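Long-range contacts in hemolysin BL lytic component L1 (PDB 7NMQ), which is a lytic component of haemolysin BL and, as an alpha-helical toxin of the ClyA-like family, probably acts with partner components to form pores in target membranes: residues A[109-114]-A[320-325]; A[168-173]-A[275-280]; A[215-220]-A[228-233]. One frame throughout, in Å; residues are numbered along the deposited sequence.

Interaction 1: A[109-114]-A[320-325]; sequences GLKEGI and DLLDNI
L322 meets K111 because its CG stands anti to the backbone N (chi1 179°), a torsion that swings CD1 across to the neighbouring helix. There CD1 rests 3.4 Å from K111 O and also touches K111 CB, the two side chains crossing at about a right angle. In I325, chi1 (-76°) sets CG1 beside the backbone N and CG2 anti to it, which sends I325 CD1 to within 3.6 Å of L110 CD2 and I325 CG2 alongside the lysine stem, 3.7 Å from K111 CG. On the next turn I114 CD1 packs at 3.8 Å against L321 CD2, and I114 CG2 slides past L322 CB. Helices 107-154 and 275-325 thus lie antiparallel, their local axes 9.6 Å apart and inclined at 160°, at one end of the long helical bundle, where the first begins and the second finishes. The branched aliphatic residues suit the inward side, where F333 and I336 of helix 330-357 close over L110, L321 and I325. K111 suits the margin: its methylenes share the apolar layer, and its bend at chi3 turns NZ outward to a salt bridge with D326. A water 3.1 Å from K111 NZ accepts a bond from it and donates to L322 O at 2.7 Å. Hydrophobic contact thus carries the interface, and the lysine's charge is probably balanced at its edge by the carboxylate of D326, with the water linking NZ to the backbone.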
# COMPACT_ATOMS: atom_id res chain seq x y z
N GLY A 109 -32.97 16.36 20.10
CA GLY A 109 -31.81 17.04 19.51
C GLY A 109 -30.57 16.16 19.50
O GLY A 109 -29.83 16.12 18.50
N LEU A 110 -30.31 15.49 20.60
CA LEU A 110 -29.14 14.61 20.70
C LEU A 110 -29.34 13.45 19.72
O LEU A 110 -28.42 13.09 18.99
CB LEU A 110 -28.97 14.12 22.13
CG LEU A 110 -27.78 13.17 22.30
CD1 LEU A 110 -26.45 13.83 21.98
CD2 LEU A 110 -27.75 12.59 23.68
N LYS A 111 -30.50 12.82 19.75
CA LYS A 111 -30.77 11.67 18.85
C LYS A 111 -30.61 12.09 17.39
O LYS A 111 -30.05 11.30 16.62
CB LYS A 111 -32.17 11.11 19.04
CG LYS A 111 -32.34 10.35 20.33
CD LYS A 111 -33.74 9.80 20.46
CE LYS A 111 -33.92 8.63 19.51
NZ LYS A 111 -35.20 7.93 19.74
N GLU A 112 -31.06 13.28 17.01
CA GLU A 112 -30.95 13.70 15.60
C GLU A 112 -29.46 13.82 15.23
O GLU A 112 -29.08 13.40 14.13
CB GLU A 112 -31.67 15.01 15.37
CG GLU A 112 -31.93 15.27 13.91
CD GLU A 112 -33.04 14.42 13.30
OE1 GLU A 112 -33.82 13.77 14.05
OE2 GLU A 112 -33.16 14.47 12.09
N GLY A 113 -28.65 14.40 16.11
CA GLY A 113 -27.20 14.56 15.88
C GLY A 113 -26.53 13.21 15.74
O GLY A 113 -25.76 12.97 14.79
N ILE A 114 -26.86 12.30 16.65
CA ILE A 114 -26.22 10.96 16.60
C ILE A 114 -26.69 10.25 15.34
O ILE A 114 -25.86 9.58 14.70
CB ILE A 114 -26.55 10.18 17.89
CG1 ILE A 114 -25.92 10.85 19.11
CG2 ILE A 114 -26.19 8.73 17.75
CD1 ILE A 114 -24.43 10.89 19.13
N ASP A 320 -26.32 1.88 19.48
CA ASP A 320 -26.60 1.53 20.89
C ASP A 320 -26.92 2.82 21.68
O ASP A 320 -27.91 2.86 22.41
CB ASP A 320 -25.42 0.80 21.52
CG ASP A 320 -25.74 0.25 22.88
OD1 ASP A 320 -26.72 -0.51 23.00
OD2 ASP A 320 -25.03 0.66 23.81
N LEU A 321 -26.12 3.88 21.51
CA LEU A 321 -26.43 5.17 22.17
C LEU A 321 -27.78 5.66 21.68
O LEU A 321 -28.65 6.04 22.51
CB LEU A 321 -25.32 6.18 21.87
CG LEU A 321 -25.57 7.59 22.43
CD1 LEU A 321 -25.92 7.58 23.92
CD2 LEU A 321 -24.37 8.50 22.13
N LEU A 322 -27.99 5.72 20.37
CA LEU A 322 -29.24 6.27 19.82
C LEU A 322 -30.43 5.53 20.44
O LEU A 322 -31.39 6.18 20.88
CB LEU A 322 -29.20 6.07 18.30
CG LEU A 322 -30.44 6.56 17.59
CD1 LEU A 322 -30.53 8.07 17.63
CD2 LEU A 322 -30.46 6.06 16.16
N ASP A 323 -30.35 4.21 20.51
CA ASP A 323 -31.50 3.39 20.94
C ASP A 323 -31.76 3.53 22.43
O ASP A 323 -32.87 3.29 22.83
CB ASP A 323 -31.23 1.92 20.64
CG ASP A 323 -31.35 1.57 19.17
OD1 ASP A 323 -31.83 2.45 18.41
OD2 ASP A 323 -30.91 0.44 18.80
N ASN A 324 -30.76 3.88 23.21
CA ASN A 324 -30.83 3.94 24.68
C ASN A 324 -31.31 5.31 25.14
O ASN A 324 -31.75 5.39 26.28
CB ASN A 324 -29.46 3.72 25.29
CG ASN A 324 -28.98 2.29 25.25
OD1 ASN A 324 -29.63 1.39 24.70
ND2 ASN A 324 -27.79 2.09 25.80
N ILE A 325 -31.22 6.36 24.31
CA ILE A 325 -31.49 7.73 24.81
C ILE A 325 -32.93 7.85 25.30
O ILE A 325 -33.14 8.48 26.36
CB ILE A 325 -31.17 8.77 23.72
CG1 ILE A 325 -29.65 8.92 23.62
CG2 ILE A 325 -31.83 10.11 24.03
CD1 ILE A 325 -29.16 9.56 22.37
O HOH W 1 -33.90 6.24 21.97

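Interaction 2: A[168-173]-A[275-280]; sequences GQQATI and RANQAV
I173 packs on N277 and V280 where a type I beta turn, Q170 to I173, brings the chain from helix 161-169 into helix 173-200, opposite the first turns of helix 275-325. This is a corner at one end of the elongated helical bundle. From CB the isoleucine parts into two branches. CG1, set beside the backbone N (chi1 -77°), lies against the amide group of N277 and 4.0 Å from V280 CG2. Beyond it the extended chain takes CD1 to 3.7 Å from V280 CG2. The other branch, CG2, comes closer to the same methyl, 3.6 Å from V280 CG2, and also touches V280 CG1. Both branches of I173 thus converge on one valine methyl, a fit for which two beta-branched residues are well shaped. L166 of helix 161-169 touches both I173 and V280 and extends this apolar patch. Beside this patch the chemistry turns polar. Q170, its chain extended beyond CG, carries its amide to N277, and the two amide planes stand 77° apart, close to perpendicular. A276 suits the position beside it, because its small side chain leaves room for the glutamine end: Q170 OE1 is 3.9 Å from A276 CB. Just before the helix, D274 OD1 accepts a hydrogen bond from N277 N. The turn is closed by I173 N donating to Q170 O at 3.2 Å.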
# COMPACT_ATOMS: atom_id res chain seq x y z
N GLY A 168 19.26 -22.65 -23.38
CA GLY A 168 19.75 -23.59 -24.37
C GLY A 168 20.97 -23.03 -25.08
O GLY A 168 21.86 -23.79 -25.47
N GLN A 169 21.06 -21.73 -25.19
CA GLN A 169 22.21 -21.04 -25.82
C GLN A 169 23.37 -20.80 -24.85
O GLN A 169 24.51 -20.69 -25.33
CB GLN A 169 21.80 -19.69 -26.40
CG GLN A 169 20.72 -19.81 -27.44
CD GLN A 169 20.33 -18.50 -28.07
OE1 GLN A 169 20.88 -17.44 -27.76
NE2 GLN A 169 19.40 -18.58 -29.00
N GLN A 170 23.13 -20.57 -23.55
CA GLN A 170 24.16 -20.18 -22.55
C GLN A 170 23.87 -20.89 -21.23
O GLN A 170 22.80 -20.63 -20.60
CB GLN A 170 24.19 -18.67 -22.33
CG GLN A 170 24.65 -17.90 -23.56
CD GLN A 170 25.07 -16.48 -23.28
OE1 GLN A 170 24.72 -15.57 -24.02
NE2 GLN A 170 25.85 -16.29 -22.23
N ALA A 171 24.76 -21.77 -20.83
CA ALA A 171 24.58 -22.69 -19.68
C ALA A 171 24.59 -21.94 -18.36
O ALA A 171 24.15 -22.53 -17.38
CB ALA A 171 25.67 -23.75 -19.73
N THR A 172 25.05 -20.69 -18.32
CA THR A 172 25.13 -19.91 -17.07
C THR A 172 23.75 -19.31 -16.73
O THR A 172 23.62 -18.78 -15.64
CB THR A 172 26.19 -18.82 -17.16
OG1 THR A 172 25.93 -18.04 -18.32
CG2 THR A 172 27.59 -19.40 -17.20
N ILE A 173 22.79 -19.30 -17.65
CA ILE A 173 21.49 -18.59 -17.46
C ILE A 173 20.72 -19.13 -16.26
O ILE A 173 20.19 -18.31 -15.50
CB ILE A 173 20.70 -18.55 -18.77
CG1 ILE A 173 21.34 -17.46 -19.63
CG2 ILE A 173 19.21 -18.31 -18.53
CD1 ILE A 173 20.75 -17.27 -20.96
N ARG A 275 23.69 -9.12 -24.07
CA ARG A 275 22.27 -8.79 -24.35
C ARG A 275 21.37 -9.92 -23.83
O ARG A 275 20.30 -9.65 -23.27
CB ARG A 275 22.03 -8.47 -25.83
CG ARG A 275 20.56 -8.21 -26.12
CD ARG A 275 20.39 -7.65 -27.52
NE ARG A 275 21.01 -6.36 -27.72
CZ ARG A 275 21.04 -5.70 -28.89
NH1 ARG A 275 20.55 -6.26 -29.97
NH2 ARG A 275 21.59 -4.51 -28.99
N ALA A 276 21.67 -11.18 -24.17
CA ALA A 276 20.82 -12.32 -23.74
C ALA A 276 20.74 -12.36 -22.21
O ALA A 276 19.64 -12.55 -21.67
CB ALA A 276 21.37 -13.61 -24.28
N ASN A 277 21.86 -12.20 -21.53
CA ASN A 277 21.88 -12.29 -20.05
C ASN A 277 21.18 -11.07 -19.48
O ASN A 277 20.46 -11.22 -18.44
CB ASN A 277 23.30 -12.48 -19.55
CG ASN A 277 23.74 -13.92 -19.73
OD1 ASN A 277 24.56 -14.24 -20.57
ND2 ASN A 277 23.27 -14.81 -18.89
N GLN A 278 21.29 -9.91 -20.10
CA GLN A 278 20.51 -8.73 -19.65
C GLN A 278 19.01 -9.03 -19.75
O GLN A 278 18.25 -8.56 -18.91
CB GLN A 278 20.87 -7.46 -20.42
CG GLN A 278 22.20 -6.92 -20.01
CD GLN A 278 22.58 -5.64 -20.69
OE1 GLN A 278 22.02 -5.27 -21.72
NE2 GLN A 278 23.54 -4.96 -20.12
N ALA A 279 18.60 -9.76 -20.77
CA ALA A 279 17.18 -10.10 -20.95
C ALA A 279 16.77 -11.04 -19.82
O ALA A 279 15.68 -10.89 -19.31
CB ALA A 279 16.93 -10.74 -22.29
N VAL A 280 17.57 -12.02 -19.48
CA VAL A 280 17.23 -12.93 -18.36
C VAL A 280 17.03 -12.08 -17.10
O VAL A 280 16.07 -12.30 -16.34
CB VAL A 280 18.31 -13.98 -18.16
CG1 VAL A 280 18.07 -14.76 -16.87
CG2 VAL A 280 18.36 -14.87 -19.37

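Interaction 3: A[215-220]-A[228-233]; sequences GAVVIV and PAVVGG
V218 and A229 form a hydrogen-bonded pair near the open end of an antiparallel beta hairpin, strands 217-222 and 225-230, a small sheet in a largely helical toxin. V218 N donates to A229 O at 2.9 Å, and A229 N returns a bond to V218 O, also 2.9 Å. Further on, V231 N reaches A216 O at 2.8 Å, but from above the carbonyl plane (42° out of it), where the strand gives way to a type II turn. Flanking the V218-A229 pair, V217 CA and P228 CA each direct a CA-H toward a carbonyl oxygen, A229 O and V218 O respectively. The side chains then divide by face. V218 CG1 stands anti to the carbonyl carbon (chi1 -69°) and lies 3.8 Å from V231 CG2. On the other face I219 CD1 packs 3.7 Å from P228 CB, and V217 faces V230, on the side turned to L26 and T30 of helix 10-33 and to M256 and Y259 of helix 247-272. Proline, which has no amide hydrogen, suits its non-hydrogen-bonded place opposite I219. Farther out, helix 247-272 ties down the outer edge: S263 OG bonds to P228 O, and V230 N donates to N260 OD1.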
# COMPACT_ATOMS: atom_id res chain seq x y z
N GLY A 215 10.06 10.34 -0.72
CA GLY A 215 10.75 11.53 -1.20
C GLY A 215 12.16 11.22 -1.68
O GLY A 215 12.67 12.04 -2.42
N ALA A 216 12.73 10.09 -1.29
CA ALA A 216 14.14 9.71 -1.55
C ALA A 216 14.22 8.63 -2.61
O ALA A 216 15.36 8.30 -3.00
CB ALA A 216 14.81 9.29 -0.28
N VAL A 217 13.12 8.07 -3.08
CA VAL A 217 13.18 6.98 -4.09
C VAL A 217 13.66 7.51 -5.42
O VAL A 217 13.18 8.54 -5.92
CB VAL A 217 11.82 6.29 -4.28
CG1 VAL A 217 11.78 5.47 -5.55
CG2 VAL A 217 11.54 5.44 -3.07
N VAL A 218 14.61 6.77 -6.00
CA VAL A 218 15.00 6.96 -7.41
C VAL A 218 14.86 5.59 -8.09
O VAL A 218 15.04 4.58 -7.42
CB VAL A 218 16.42 7.51 -7.54
CG1 VAL A 218 16.47 8.95 -7.05
CG2 VAL A 218 17.51 6.65 -6.93
N ILE A 219 14.54 5.59 -9.38
CA ILE A 219 14.47 4.32 -10.16
C ILE A 219 15.64 4.36 -11.15
O ILE A 219 15.69 5.31 -11.95
CB ILE A 219 13.10 4.18 -10.83
CG1 ILE A 219 11.88 4.38 -9.89
CG2 ILE A 219 13.09 2.83 -11.55
CD1 ILE A 219 11.62 3.34 -8.90
N VAL A 220 16.55 3.39 -11.09
CA VAL A 220 17.73 3.34 -12.02
C VAL A 220 17.50 2.24 -13.05
O VAL A 220 17.14 1.13 -12.63
CB VAL A 220 19.07 3.16 -11.28
CG1 VAL A 220 20.23 2.78 -12.20
CG2 VAL A 220 19.41 4.44 -10.54
N PRO A 228 14.50 0.20 -7.97
CA PRO A 228 14.47 1.33 -7.06
C PRO A 228 15.61 1.32 -6.06
O PRO A 228 16.13 0.28 -5.72
CB PRO A 228 13.18 1.23 -6.28
CG PRO A 228 12.65 -0.11 -6.58
CD PRO A 228 13.47 -0.79 -7.65
N ALA A 229 15.92 2.50 -5.55
CA ALA A 229 16.81 2.70 -4.40
C ALA A 229 16.32 3.91 -3.61
O ALA A 229 15.62 4.74 -4.18
CB ALA A 229 18.21 2.95 -4.88
N VAL A 230 16.65 3.94 -2.33
CA VAL A 230 16.22 5.04 -1.43
C VAL A 230 17.45 5.87 -1.09
O VAL A 230 18.31 5.42 -0.33
CB VAL A 230 15.54 4.47 -0.19
CG1 VAL A 230 15.10 5.58 0.71
CG2 VAL A 230 14.35 3.59 -0.57
N VAL A 231 17.55 7.03 -1.70
CA VAL A 231 18.77 7.88 -1.55
C VAL A 231 18.96 8.24 -0.09
O VAL A 231 18.07 8.91 0.44
CB VAL A 231 18.65 9.14 -2.41
CG1 VAL A 231 19.83 10.05 -2.16
CG2 VAL A 231 18.48 8.79 -3.88
N GLY A 232 20.10 7.90 0.50
CA GLY A 232 20.42 8.20 1.90
C GLY A 232 19.71 7.28 2.88
O GLY A 232 19.77 7.53 4.10
N GLY A 233 19.04 6.25 2.39
CA GLY A 233 18.29 5.33 3.26
C GLY A 233 17.33 6.07 4.19
O GLY A 233 16.54 6.90 3.73

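Interactions 1 and 2 share helix 275-325 and meet it near its two ends, their centres about 70 Å apart on opposite sides of the chain's centre. Both are largely buried and chiefly apolar, yet the first joins two long antiparallel helices, with its polar groups at the edge, whereas the second sets a turn against a helix start and mixes aliphatic groups with amides. Interaction 3 is nested within the chain loops closed by both and lies nearer the chain's centre, but it is only partly buried. Its strands are held mainly by backbone bonds, and it falls largely within segments predicted to be membrane-spanning helices, consistent with a hairpin that could refold on insertion.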